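Local coordinates for Bd0816 (Bdellovibrio bacteriovorus HD100, PDB 5CER), which probably acts as a serine-type D-Ala-D-Ala carboxypeptidase of the peptidase S13 family, trimming peptidoglycan peptides, at residues T97-L102 with I174-I179; L91-V96 with F167-P172; H53-H58 with L69-S74; R75-G80 with R204-R209. The protein carries 2 engineered substitutions. All blocks are in the same frame, centred on the assembly; numbering follows the deposited sequence.

Interaction 1 of 4, residues T97-L102 with I174-I179; sequences TKIENL and IEVRNI
Glu100 lays its carboxylate against one face of the Arg177 guanidinium, with OE2 above the plane and the two flat groups turned 73° apart. Both carboxylate oxygens crowd onto one nitrogen, the salt bridge running from Glu100 OE1 to Arg177 NH1 at 2.7 Å, and with the planes so steeply inclined this is not a coplanar, two-pronged bridge. Glu100 reaches it by folding back at chi2 (-54°), which brings its end toward the neighbouring strand although its CB starts out away from it. The amides of Asn101 and Asn178 stand side by side, their planes 38° apart and their ND2 atoms 3.5 Å from each other. Beneath these groups, strands 98-104 and 175-181 pair in parallel at one margin of a mixed sheet, with 175-181 its outermost strand within the chain. The regular bridging skips Glu100, where the first strand turns a corner, but hydrogen bonds continue past it: Arg177 N gives to Ile99 O and Asn178 N to Glu100 O, both almost in line with the carbonyl. On the face bearing Lys98 and Glu175 the opposite charges lie close without forming a salt bridge, Lys98 NZ being 4.1 Å from Glu175 OE1. The other face is apolar. There Val176 sits between Ile99 and Leu102, its CG1 3.6 Å from Leu102 CB, while Leu102 and Ile179 continue onto Leu141 of helix 130-145.

Interaction 2 of 4, residues L91-V96 with F167-P172; sequences LNRMKV and FMLEKP
Asn92 OD1 accepts a hydrogen bond from the backbone N of Thr173 and lies against Pro172, 3.0 Å from its CB. Asn92 belongs to the last turn of helix 81-93, which ends in a Schellman motif with Lys95, at positive phi, as its C-prime residue. In that motif Val96 N reaches back to Leu91 O at 2.8 Å and Lys95 N to Asn92 O at 3.0 Å. The other end of the same amide serves the motif as well, since Asn92 ND2 makes a weak bond to Val96 O, 2.9 Å long but bent to 126°. One side chain thus joins the chain leaving the helix to the loop that leads into strand 175-181. Its CG lies beside the backbone N (chi1 -74°), an orientation that carries the amide toward Pro172, and the two side chains cross at about a right angle. Leu169 sends CD1 against Asn92 CB at 3.5 Å, and the same methyl touches the aliphatic part of Arg93. The loop is further tied to the helix by the backbone N of Leu169, which bonds to Ser89 OG, and Tyr154 of helix 151-163 also touches Pro172. Arg93 directs its charge elsewhere, NH1 forming a salt bridge with Glu90, and meets Phe167 through carbon: Arg93 CD approaches the ring obliquely, 4.0 Å from Phe167 CE1.

Interaction 3 of 4, residues H53-H58 with L69-S74; sequences HKTVLH and LHVEGS
Strands 54-61 and 67-72 form an antiparallel beta hairpin whose buried face, lined by Thr55, Leu57, Leu69 and Val71, is close-packed, whereas Val56 and Glu72 on the other face are partly exposed and the end at Ser74 holds a water. On the tight side Leu57 CB rests 3.8 Å from Leu69 CD1, and Thr55 CG2 meets Val71 CG1 at 3.8 Å. The hydrogen-bonded pairs Val56-Glu72 and His58-His70 flank the non-hydrogen-bonded pair Leu57-Val71, each closed by two backbone bonds. On the opposite face from Leu57 and Val71, Glu72 extends beside Val56 to His58, whose NE2 gives a nearly straight bond (171°) to Glu72 OE1 at 3.1 Å; ring and carboxylate are almost coplanar, 14° apart. Beyond the paired strands, the hydroxyls Ser74 OG and Thr55 OG1 share a 2.8 Å hydrogen bond, and a water bridges Thr55 OG1 to Ser74 N, accepting from the amide at 3.0 Å. His53 ND1 donates to Ser74 O over 3.3 Å; the oxygen lies in the ring plane, but the donor stands above the carbonyl plane. For His58, the in-plane carboxylate helps set the ring's rotation and implies a proton on NE2; the negative charge could also favour the doubly protonated imidazolium.

Interaction 4 of 4, residues R75-G80 with R204-R209; sequences RDPIFG and RTILKR
Ile206 and Ile78 bury nearly equal areas and meet through their methyl ends, the two side chains sliding past each other in opposite directions. Ile206 CD1 comes within 3.8 Å of Ile78 CG2, the branch that occupies the cramped site between the backbone N and carbonyl carbon of Ile78. With CG2 lodged there, CG1 runs anti to the N (chi1 -158°) and the extended chain carries Ile78 CD1 onward to Arg209, whose CG it touches at 3.9 Å. The loop between strand 67-72 and helix 81-93 thus meets helix 203-213 deep in the protein. The loop makes a type I beta turn from Asp76 to Phe79, within which Asp76 OD1 accepts from Ile78 N at 3.0 Å, an Asx turn. The donor meets the anti side of that oxygen, 25° out of the carboxylate plane, and the bond holds the backbone of Ile78 as its side chain packs on the helix. Ile218 of helix 216-225 touches both isoleucines. Arg209, third in buried area, offers only its aliphatic stem, crossing Ile78 at about a right angle; the bend at chi2 (57°) then turns the rest of the chain, and its guanidinium goes on to salt bridges with Glu115 and Asp303. At the margin Pro77 CG lies 4.5 Å from Ile206 CG2.

In the fold
Interactions 1 and 3 belong to one mixed sheet: strands 98-104 and 67-72 are neighbours in it, and Leu69 touches both Ile99 and Leu102. The first is parallel pairing at the sheet's margin, with charged groups on its exposed side; the second is an antiparallel hairpin, more buried and rich in histidine. Interaction 2 is a surface contact without cross-segment hydrogen bonds, yet it adjoins interaction 1, because both of its segments lead toward the strands paired there. Interaction 4 differs most: its centre is about 6 Å from the centre of the chain, all its touching residues are buried, and it is almost wholly apolar. It meets interaction 3 where His53 packs against Pro77 and Ile206.

Interaction 1 of 4, residues T97-L102 with I174-I179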
loop_
_atom_site.group_PDB
_atom_site.type_symbol
_atom_site.label_atom_id
_atom_site.label_comp_id
_atom_site.label_asym_id
_atom_site.label_seq_id
_atom_site.Cartn_x
_atom_site.Cartn_y
_atom_site.Cartn_z
ATOM N N THR A 97 25.892 -15.435 20.171
ATOM C CA THR A 97 24.677 -16.201 20.251
ATOM C C THR A 97 23.890 -15.867 21.548
ATOM O O THR A 97 22.679 -16.147 21.661
ATOM C CB THR A 97 25.135 -17.678 20.073
ATOM O OG1 THR A 97 24.426 -18.329 19.021
ATOM C CG2 THR A 97 25.186 -18.515 21.361
ATOM N N LYS A 98 24.544 -15.219 22.503
ATOM C CA LYS A 98 23.990 -14.970 23.840
ATOM C C LYS A 98 24.297 -13.561 24.290
ATOM O O LYS A 98 25.453 -13.154 24.252
ATOM C CB LYS A 98 24.606 -15.973 24.841
ATOM C CG LYS A 98 24.074 -17.388 24.690
ATOM C CD LYS A 98 24.545 -18.336 25.800
ATOM C CE LYS A 98 24.419 -19.759 25.350
ATOM N NZ LYS A 98 24.265 -20.744 26.451
ATOM N N ILE A 99 23.263 -12.832 24.695
ATOM C CA ILE A 99 23.414 -11.512 25.257
ATOM C C ILE A 99 23.022 -11.541 26.729
ATOM O O ILE A 99 21.915 -11.962 27.058
ATOM C CB ILE A 99 22.522 -10.449 24.585
ATOM C CG1 ILE A 99 22.475 -10.577 23.049
ATOM C CG2 ILE A 99 22.884 -9.034 25.089
ATOM C CD1 ILE A 99 23.722 -10.279 22.259
ATOM N N GLU A 100 23.909 -11.090 27.619
ATOM C CA GLU A 100 23.549 -10.943 29.046
ATOM C C GLU A 100 22.641 -9.728 29.242
ATOM O O GLU A 100 21.438 -9.890 29.415
ATOM C CB GLU A 100 24.783 -10.801 29.930
ATOM C CG GLU A 100 25.475 -12.093 30.315
ATOM C CD GLU A 100 24.552 -13.097 30.968
ATOM O OE1 GLU A 100 24.041 -12.790 32.049
ATOM O OE2 GLU A 100 24.400 -14.214 30.425
ATOM N N ASN A 101 23.227 -8.530 29.192
ATOM C CA ASN A 101 22.519 -7.275 29.413
ATOM C C ASN A 101 22.378 -6.541 28.095
ATOM O O ASN A 101 23.370 -6.109 27.494
ATOM C CB ASN A 101 23.286 -6.354 30.361
ATOM C CG ASN A 101 23.347 -6.851 31.776
ATOM O OD1 ASN A 101 24.309 -6.549 32.502
ATOM N ND2 ASN A 101 22.396 -7.647 32.166
ATOM N N LEU A 102 21.128 -6.411 27.662
ATOM C CA LEU A 102 20.796 -5.688 26.476
ATOM C C LEU A 102 20.182 -4.358 26.945
ATOM O O LEU A 102 19.082 -4.320 27.476
ATOM C CB LEU A 102 19.838 -6.515 25.615
ATOM C CG LEU A 102 19.713 -6.183 24.118
ATOM C CD1 LEU A 102 19.226 -7.268 23.146
ATOM C CD2 LEU A 102 18.752 -5.063 24.112
ATOM N N ILE A 174 19.360 -16.358 18.932
ATOM C CA ILE A 174 19.868 -15.455 19.934
ATOM C C ILE A 174 19.153 -15.732 21.276
ATOM O O ILE A 174 18.034 -16.246 21.297
ATOM C CB ILE A 174 19.677 -13.989 19.484
ATOM C CG1 ILE A 174 20.646 -13.056 20.223
ATOM C CG2 ILE A 174 18.244 -13.530 19.677
ATOM C CD1 ILE A 174 22.066 -13.157 19.735
ATOM N N GLU A 175 19.854 -15.485 22.381
ATOM C CA GLU A 175 19.277 -15.515 23.734
ATOM C C GLU A 175 19.609 -14.181 24.375
ATOM O O GLU A 175 20.733 -13.699 24.242
ATOM C CB GLU A 175 19.905 -16.604 24.572
ATOM C CG GLU A 175 19.395 -18.003 24.352
ATOM C CD GLU A 175 20.018 -18.996 25.328
ATOM O OE1 GLU A 175 20.761 -18.604 26.278
ATOM O OE2 GLU A 175 19.761 -20.199 25.154
ATOM N N VAL A 176 18.656 -13.617 25.094
ATOM C CA VAL A 176 18.847 -12.373 25.813
ATOM C C VAL A 176 18.284 -12.531 27.208
ATOM O O VAL A 176 17.109 -12.816 27.406
ATOM C CB VAL A 176 18.147 -11.192 25.112
ATOM C CG1 VAL A 176 18.454 -9.870 25.804
ATOM C CG2 VAL A 176 18.570 -11.143 23.661
ATOM N N ARG A 177 19.142 -12.368 28.180
ATOM C CA ARG A 177 18.750 -12.487 29.561
ATOM C C ARG A 177 18.009 -11.269 30.124
ATOM O O ARG A 177 16.957 -11.430 30.710
ATOM C CB ARG A 177 20.005 -12.683 30.404
ATOM C CG ARG A 177 19.662 -13.135 31.800
ATOM C CD ARG A 177 20.778 -13.750 32.577
ATOM N NE ARG A 177 20.936 -15.196 32.419
ATOM C CZ ARG A 177 22.091 -15.778 32.668
ATOM N NH1 ARG A 177 23.084 -15.040 33.144
ATOM N NH2 ARG A 177 22.267 -17.073 32.491
ATOM N N ASN A 178 18.623 -10.091 30.043
ATOM C CA ASN A 178 18.064 -8.875 30.618
ATOM C C ASN A 178 17.984 -7.813 29.571
ATOM O O ASN A 178 18.830 -7.735 28.692
ATOM C CB ASN A 178 18.909 -8.377 31.770
ATOM C CG ASN A 178 18.764 -9.255 33.000
ATOM O OD1 ASN A 178 17.669 -9.500 33.475
ATOM N ND2 ASN A 178 19.879 -9.749 33.515
ATOM N N ILE A 179 16.926 -7.042 29.660
ATOM C CA ILE A 179 16.638 -5.983 28.725
ATOM C C ILE A 179 16.224 -4.758 29.569
ATOM O O ILE A 179 15.384 -4.886 30.465
ATOM C CB ILE A 179 15.478 -6.404 27.771
ATOM C CG1 ILE A 179 15.913 -7.539 26.814
ATOM C CG2 ILE A 179 14.948 -5.214 26.992
ATOM C CD1 ILE A 179 14.785 -8.482 26.412
#

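Interaction 2 of 4, residues L91-V96 with F167-P172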
loop_
_atom_site.group_PDB
_atom_site.type_symbol
_atom_site.label_atom_id
_atom_site.label_comp_id
_atom_site.label_asym_id
_atom_site.label_seq_id
_atom_site.Cartn_x
_atom_site.Cartn_y
_atom_site.Cartn_z
ATOM N N LEU A 91 24.765 -11.328 14.016
ATOM C CA LEU A 91 25.381 -11.539 15.323
ATOM C C LEU A 91 26.065 -12.922 15.381
ATOM O O LEU A 91 27.196 -13.053 15.895
ATOM C CB LEU A 91 24.368 -11.345 16.459
ATOM C CG LEU A 91 24.042 -9.879 16.730
ATOM C CD1 LEU A 91 22.814 -9.745 17.631
ATOM C CD2 LEU A 91 25.218 -9.130 17.337
ATOM N N ASN A 92 25.378 -13.911 14.844
ATOM C CA ASN A 92 25.885 -15.298 14.802
ATOM C C ASN A 92 27.137 -15.418 13.901
ATOM O O ASN A 92 28.054 -16.146 14.223
ATOM C CB ASN A 92 24.778 -16.281 14.338
ATOM C CG ASN A 92 23.698 -16.550 15.396
ATOM O OD1 ASN A 92 22.827 -17.448 15.288
ATOM N ND2 ASN A 92 23.730 -15.752 16.422
ATOM N N ARG A 93 27.149 -14.691 12.779
ATOM C CA ARG A 93 28.345 -14.604 11.947
ATOM C C ARG A 93 29.537 -14.095 12.735
ATOM O O ARG A 93 30.653 -14.573 12.515
ATOM C CB ARG A 93 28.104 -13.748 10.704
ATOM C CG ARG A 93 27.186 -14.394 9.674
ATOM C CD ARG A 93 27.007 -13.477 8.491
ATOM N NE ARG A 93 28.332 -13.098 7.995
ATOM C CZ ARG A 93 28.829 -11.872 7.829
ATOM N NH1 ARG A 93 28.134 -10.819 8.062
ATOM N NH2 ARG A 93 30.065 -11.749 7.351
ATOM N N MET A 94 29.311 -13.155 13.655
ATOM C CA MET A 94 30.356 -12.626 14.527
ATOM C C MET A 94 30.560 -13.433 15.800
ATOM O O MET A 94 31.201 -12.943 16.713
ATOM C CB MET A 94 29.978 -11.252 15.068
ATOM C CG MET A 94 29.883 -10.018 14.197
ATOM S SD MET A 94 29.391 -8.645 15.280
ATOM C CE MET A 94 30.576 -8.572 16.629
ATOM N N LYS A 95 29.957 -14.602 15.908
ATOM C CA LYS A 95 30.101 -15.517 17.045
ATOM C C LYS A 95 29.362 -15.102 18.306
ATOM O O LYS A 95 29.804 -15.469 19.419
ATOM C CB LYS A 95 31.557 -15.662 17.509
ATOM C CG LYS A 95 32.659 -15.700 16.484
ATOM C CD LYS A 95 33.987 -15.548 17.175
ATOM C CE LYS A 95 35.109 -16.116 16.269
ATOM N NZ LYS A 95 35.949 -15.026 15.682
ATOM N N VAL A 96 28.314 -14.304 18.154
ATOM C CA VAL A 96 27.496 -13.877 19.285
ATOM C C VAL A 96 26.139 -14.555 19.204
ATOM O O VAL A 96 25.341 -14.287 18.284
ATOM C CB VAL A 96 27.353 -12.356 19.323
ATOM C CG1 VAL A 96 26.348 -11.943 20.398
ATOM C CG2 VAL A 96 28.706 -11.701 19.569
ATOM N N PHE A 167 23.336 -12.412 1.990
ATOM C CA PHE A 167 23.562 -13.623 2.746
ATOM C C PHE A 167 22.881 -13.564 4.114
ATOM O O PHE A 167 23.110 -12.622 4.890
ATOM C CB PHE A 167 25.076 -13.885 2.931
ATOM C CG PHE A 167 25.359 -15.112 3.750
ATOM C CD1 PHE A 167 25.410 -15.039 5.153
ATOM C CD2 PHE A 167 25.558 -16.348 3.137
ATOM C CE1 PHE A 167 25.666 -16.178 5.912
ATOM C CE2 PHE A 167 25.809 -17.487 3.896
ATOM C CZ PHE A 167 25.870 -17.405 5.280
ATOM N N MET A 168 22.168 -14.633 4.455
ATOM C CA MET A 168 21.686 -14.883 5.813
ATOM C C MET A 168 21.902 -16.346 6.141
ATOM O O MET A 168 21.850 -17.208 5.277
ATOM C CB MET A 168 20.205 -14.586 5.938
ATOM C CG MET A 168 19.833 -13.137 5.667
ATOM S SD MET A 168 18.035 -12.884 5.717
ATOM C CE MET A 168 17.664 -13.138 7.447
ATOM N N LEU A 169 22.175 -16.630 7.416
ATOM C CA LEU A 169 22.345 -18.019 7.865
ATOM C C LEU A 169 21.018 -18.759 7.771
ATOM O O LEU A 169 19.977 -18.165 7.904
ATOM C CB LEU A 169 22.876 -18.043 9.295
ATOM C CG LEU A 169 24.289 -17.492 9.475
ATOM C CD1 LEU A 169 24.564 -17.202 10.937
ATOM C CD2 LEU A 169 25.327 -18.470 8.910
ATOM N N GLU A 170 21.077 -20.055 7.517
ATOM C CA GLU A 170 19.863 -20.879 7.533
ATOM C C GLU A 170 19.105 -20.840 8.867
ATOM O O GLU A 170 17.885 -20.703 8.879
ATOM C CB GLU A 170 20.155 -22.341 7.215
ATOM C CG GLU A 170 18.947 -23.032 6.601
ATOM C CD GLU A 170 19.197 -24.482 6.248
ATOM O OE1 GLU A 170 20.386 -24.880 6.094
ATOM O OE2 GLU A 170 18.190 -25.230 6.119
ATOM N N LYS A 171 19.836 -20.927 9.971
ATOM C CA LYS A 171 19.217 -21.318 11.250
ATOM C C LYS A 171 19.884 -20.662 12.478
ATOM O O LYS A 171 20.350 -21.339 13.385
ATOM C CB LYS A 171 19.105 -22.866 11.279
ATOM C CG LYS A 171 18.575 -23.561 12.578
ATOM C CD LYS A 171 17.051 -23.774 12.577
ATOM C CE LYS A 171 16.454 -24.738 13.678
ATOM N NZ LYS A 171 17.394 -25.595 14.488
ATOM N N PRO A 172 19.916 -19.324 12.508
ATOM C CA PRO A 172 20.522 -18.632 13.629
ATOM C C PRO A 172 19.594 -18.499 14.803
ATOM O O PRO A 172 18.354 -18.643 14.673
ATOM C CB PRO A 172 20.764 -17.248 13.066
ATOM C CG PRO A 172 19.573 -17.015 12.178
ATOM C CD PRO A 172 19.335 -18.362 11.536
#

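Interaction 3 of 4, residues H53-H58 with L69-S74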
loop_
_atom_site.group_PDB
_atom_site.type_symbol
_atom_site.label_atom_id
_atom_site.label_comp_id
_atom_site.label_asym_id
_atom_site.label_seq_id
_atom_site.Cartn_x
_atom_site.Cartn_y
_atom_site.Cartn_z
ATOM N N HIS A 53 20.118 4.805 7.815
ATOM C CA HIS A 53 19.977 4.781 9.277
ATOM C C HIS A 53 21.023 3.821 9.862
ATOM O O HIS A 53 20.973 2.619 9.615
ATOM C CB HIS A 53 18.568 4.362 9.696
ATOM C CG HIS A 53 17.501 5.301 9.242
ATOM N ND1 HIS A 53 16.857 6.195 10.090
ATOM C CD2 HIS A 53 16.969 5.495 8.014
ATOM C CE1 HIS A 53 15.985 6.895 9.391
ATOM N NE2 HIS A 53 16.027 6.479 8.134
ATOM N N LYS A 54 21.990 4.379 10.580
ATOM C CA LYS A 54 23.178 3.674 11.077
ATOM C C LYS A 54 23.018 3.405 12.537
ATOM O O LYS A 54 23.410 4.240 13.385
ATOM C CB LYS A 54 24.463 4.510 10.854
ATOM C CG LYS A 54 24.843 4.676 9.394
ATOM C CD LYS A 54 26.026 5.611 9.172
ATOM C CE LYS A 54 25.849 6.485 7.921
ATOM N NZ LYS A 54 24.543 7.261 7.852
ATOM N N THR A 55 22.460 2.234 12.844
ATOM C CA THR A 55 22.289 1.794 14.194
ATOM C C THR A 55 23.618 1.205 14.696
ATOM O O THR A 55 24.207 0.312 14.076
ATOM C CB THR A 55 21.113 0.820 14.285
ATOM O OG1 THR A 55 19.952 1.348 13.604
ATOM C CG2 THR A 55 20.730 0.573 15.719
ATOM N N VAL A 56 24.100 1.695 15.839
ATOM C CA VAL A 56 25.395 1.257 16.385
ATOM C C VAL A 56 25.187 0.291 17.581
ATOM O O VAL A 56 24.389 0.541 18.478
ATOM C CB VAL A 56 26.299 2.439 16.783
ATOM C CG1 VAL A 56 27.678 1.946 17.181
ATOM C CG2 VAL A 56 26.423 3.421 15.637
ATOM N N LEU A 57 25.912 -0.826 17.532
ATOM C CA LEU A 57 25.785 -1.914 18.477
ATOM C C LEU A 57 27.128 -1.989 19.206
ATOM O O LEU A 57 28.173 -2.186 18.586
ATOM C CB LEU A 57 25.489 -3.221 17.737
ATOM C CG LEU A 57 24.324 -3.200 16.750
ATOM C CD1 LEU A 57 24.344 -4.407 15.865
ATOM C CD2 LEU A 57 22.992 -3.112 17.467
ATOM N N HIS A 58 27.079 -1.842 20.523
ATOM C CA HIS A 58 28.231 -1.758 21.425
ATOM C C HIS A 58 28.282 -3.073 22.214
ATOM O O HIS A 58 27.455 -3.312 23.082
ATOM C CB HIS A 58 28.052 -0.540 22.347
ATOM C CG HIS A 58 28.147 0.756 21.619
ATOM N ND1 HIS A 58 29.353 1.318 21.259
ATOM C CD2 HIS A 58 27.190 1.579 21.139
ATOM C CE1 HIS A 58 29.133 2.441 20.604
ATOM N NE2 HIS A 58 27.828 2.619 20.513
ATOM N N LEU A 69 25.232 -5.884 25.346
ATOM C CA LEU A 69 24.947 -5.109 24.160
ATOM C C LEU A 69 24.238 -3.784 24.549
ATOM O O LEU A 69 23.192 -3.796 25.205
ATOM C CB LEU A 69 24.043 -5.917 23.230
ATOM C CG LEU A 69 23.448 -5.230 21.997
ATOM C CD1 LEU A 69 24.496 -4.443 21.210
ATOM C CD2 LEU A 69 22.859 -6.299 21.100
ATOM N N HIS A 70 24.798 -2.655 24.127
ATOM C CA HIS A 70 24.075 -1.386 24.166
ATOM C C HIS A 70 23.762 -0.960 22.729
ATOM O O HIS A 70 24.681 -0.817 21.910
ATOM C CB HIS A 70 24.876 -0.280 24.867
ATOM C CG HIS A 70 24.162 1.030 24.884
ATOM N ND1 HIS A 70 23.023 1.239 25.629
ATOM C CD2 HIS A 70 24.390 2.185 24.210
ATOM C CE1 HIS A 70 22.580 2.469 25.423
ATOM N NE2 HIS A 70 23.403 3.074 24.583
ATOM N N VAL A 71 22.478 -0.738 22.433
ATOM C CA VAL A 71 22.053 -0.303 21.116
ATOM C C VAL A 71 21.949 1.194 21.148
ATOM O O VAL A 71 21.106 1.771 21.872
ATOM C CB VAL A 71 20.675 -0.905 20.739
ATOM C CG1 VAL A 71 20.308 -0.555 19.297
ATOM C CG2 VAL A 71 20.679 -2.420 20.950
ATOM N N GLU A 72 22.788 1.830 20.340
ATOM C CA GLU A 72 22.699 3.253 20.090
ATOM C C GLU A 72 21.861 3.402 18.822
ATOM O O GLU A 72 22.298 3.053 17.747
ATOM C CB GLU A 72 24.075 3.857 19.915
ATOM C CG GLU A 72 24.093 5.351 19.667
ATOM C CD GLU A 72 25.461 5.865 19.296
ATOM O OE1 GLU A 72 26.423 5.112 19.420
ATOM O OE2 GLU A 72 25.584 7.032 18.880
ATOM N N GLY A 73 20.679 3.991 18.960
ATOM C CA GLY A 73 19.657 4.017 17.883
ATOM C C GLY A 73 19.855 5.116 16.857
ATOM O O GLY A 73 20.482 6.129 17.156
ATOM N N SER A 74 19.381 4.872 15.647
ATOM C CA SER A 74 19.385 5.854 14.566
ATOM C C SER A 74 17.950 6.295 14.211
ATOM O O SER A 74 17.733 6.881 13.185
ATOM C CB SER A 74 20.007 5.205 13.349
ATOM O OG SER A 74 19.270 4.034 12.954
HETATM O O HOH W 1 17.859 2.301 15.447
#

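Interaction 4 of 4, residues R75-G80 with R204-R209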
loop_
_atom_site.group_PDB
_atom_site.type_symbol
_atom_site.label_atom_id
_atom_site.label_comp_id
_atom_site.label_asym_id
_atom_site.label_seq_id
_atom_site.Cartn_x
_atom_site.Cartn_y
_atom_site.Cartn_z
ATOM N N ARG A 75 16.980 5.964 15.064
ATOM C CA ARG A 75 15.553 6.144 14.807
ATOM C C ARG A 75 15.043 5.438 13.515
ATOM O O ARG A 75 14.070 5.877 12.909
ATOM C CB ARG A 75 15.166 7.639 14.808
ATOM C CG ARG A 75 15.675 8.421 16.011
ATOM C CD ARG A 75 14.946 9.760 16.169
ATOM N NE ARG A 75 13.510 9.579 16.391
ATOM C CZ ARG A 75 12.937 9.278 17.538
ATOM N NH1 ARG A 75 13.642 9.155 18.648
ATOM N NH2 ARG A 75 11.643 9.105 17.581
ATOM N N ASP A 76 15.683 4.346 13.161
ATOM C CA ASP A 76 15.336 3.603 11.966
ATOM C C ASP A 76 13.820 3.246 11.911
ATOM O O ASP A 76 13.304 2.526 12.776
ATOM C CB ASP A 76 16.203 2.341 11.892
ATOM C CG ASP A 76 16.065 1.595 10.556
ATOM O OD1 ASP A 76 15.005 1.686 9.912
ATOM O OD2 ASP A 76 17.039 0.905 10.168
ATOM N N PRO A 77 13.109 3.762 10.898
ATOM C CA PRO A 77 11.670 3.627 10.898
ATOM C C PRO A 77 11.166 2.330 10.289
ATOM O O PRO A 77 9.937 2.172 10.161
ATOM C CB PRO A 77 11.229 4.826 10.041
ATOM C CG PRO A 77 12.340 4.960 9.062
ATOM C CD PRO A 77 13.565 4.744 9.900
ATOM N N ILE A 78 12.056 1.445 9.866
ATOM C CA ILE A 78 11.668 0.126 9.355
ATOM C C ILE A 78 12.291 -1.017 10.185
ATOM O O ILE A 78 12.365 -2.156 9.733
ATOM C CB ILE A 78 11.980 0.025 7.833
ATOM C CG1 ILE A 78 11.127 -1.076 7.165
ATOM C CG2 ILE A 78 13.476 -0.124 7.575
ATOM C CD1 ILE A 78 11.102 -1.004 5.658
ATOM N N PHE A 79 12.706 -0.703 11.419
ATOM C CA PHE A 79 13.323 -1.691 12.311
ATOM C C PHE A 79 12.211 -2.500 12.989
ATOM O O PHE A 79 11.506 -2.002 13.867
ATOM C CB PHE A 79 14.245 -1.022 13.333
ATOM C CG PHE A 79 15.434 -1.860 13.695
ATOM C CD1 PHE A 79 15.265 -3.132 14.204
ATOM C CD2 PHE A 79 16.747 -1.356 13.566
ATOM C CE1 PHE A 79 16.364 -3.913 14.558
ATOM C CE2 PHE A 79 17.853 -2.127 13.921
ATOM C CZ PHE A 79 17.657 -3.406 14.424
ATOM N N GLY A 80 12.051 -3.734 12.542
ATOM C CA GLY A 80 11.087 -4.671 13.133
ATOM C C GLY A 80 11.547 -6.116 12.982
ATOM O O GLY A 80 12.753 -6.385 13.052
ATOM N N ARG A 204 15.730 5.682 -0.156
ATOM C CA ARG A 204 14.873 5.507 -1.313
ATOM C C ARG A 204 14.134 4.150 -1.327
ATOM O O ARG A 204 12.992 4.089 -1.772
ATOM C CB ARG A 204 15.642 5.715 -2.620
ATOM C CG ARG A 204 16.562 4.604 -2.986
ATOM C CD ARG A 204 17.435 4.987 -4.161
ATOM N NE ARG A 204 18.144 3.752 -4.445
ATOM C CZ ARG A 204 19.404 3.444 -4.287
ATOM N NH1 ARG A 204 20.294 4.334 -3.920
ATOM N NH2 ARG A 204 19.777 2.224 -4.564
ATOM N N THR A 205 14.798 3.090 -0.833
ATOM C CA THR A 205 14.187 1.771 -0.747
ATOM C C THR A 205 13.233 1.612 0.425
ATOM O O THR A 205 12.189 0.970 0.291
ATOM C CB THR A 205 15.278 0.701 -0.752
ATOM O OG1 THR A 205 16.037 0.893 -1.949
ATOM C CG2 THR A 205 14.688 -0.718 -0.739
ATOM N N ILE A 206 13.549 2.231 1.546
ATOM C CA ILE A 206 12.604 2.312 2.659
ATOM C C ILE A 206 11.315 3.039 2.164
ATOM O O ILE A 206 10.214 2.641 2.465
ATOM C CB ILE A 206 13.219 3.050 3.852
ATOM C CG1 ILE A 206 14.305 2.213 4.500
ATOM C CG2 ILE A 206 12.122 3.378 4.877
ATOM C CD1 ILE A 206 15.027 2.843 5.677
ATOM N N LEU A 207 11.498 4.097 1.384
ATOM C CA LEU A 207 10.385 4.855 0.866
ATOM C C LEU A 207 9.581 4.027 -0.157
ATOM O O LEU A 207 8.334 4.061 -0.144
ATOM C CB LEU A 207 10.892 6.175 0.281
ATOM C CG LEU A 207 11.501 7.162 1.313
ATOM C CD1 LEU A 207 12.267 8.277 0.606
ATOM C CD2 LEU A 207 10.450 7.763 2.216
ATOM N N LYS A 208 10.281 3.318 -1.035
ATOM C CA LYS A 208 9.644 2.451 -1.999
ATOM C C LYS A 208 8.766 1.415 -1.298
ATOM O O LYS A 208 7.632 1.174 -1.700
ATOM C CB LYS A 208 10.685 1.760 -2.871
ATOM C CG LYS A 208 10.087 0.830 -3.927
ATOM C CD LYS A 208 9.521 1.602 -5.112
ATOM C CE LYS A 208 8.893 0.641 -6.112
ATOM N NZ LYS A 208 8.654 1.189 -7.472
ATOM N N ARG A 209 9.303 0.839 -0.221
ATOM C CA ARG A 209 8.547 -0.121 0.581
ATOM C C ARG A 209 7.289 0.521 1.230
ATOM O O ARG A 209 6.182 -0.044 1.135
ATOM C CB ARG A 209 9.453 -0.723 1.658
ATOM C CG ARG A 209 8.821 -1.750 2.568
ATOM C CD ARG A 209 8.247 -2.890 1.809
ATOM N NE ARG A 209 8.017 -4.037 2.681
ATOM C CZ ARG A 209 7.443 -5.186 2.298
ATOM N NH1 ARG A 209 6.938 -5.351 1.064
ATOM N NH2 ARG A 209 7.295 -6.162 3.196
#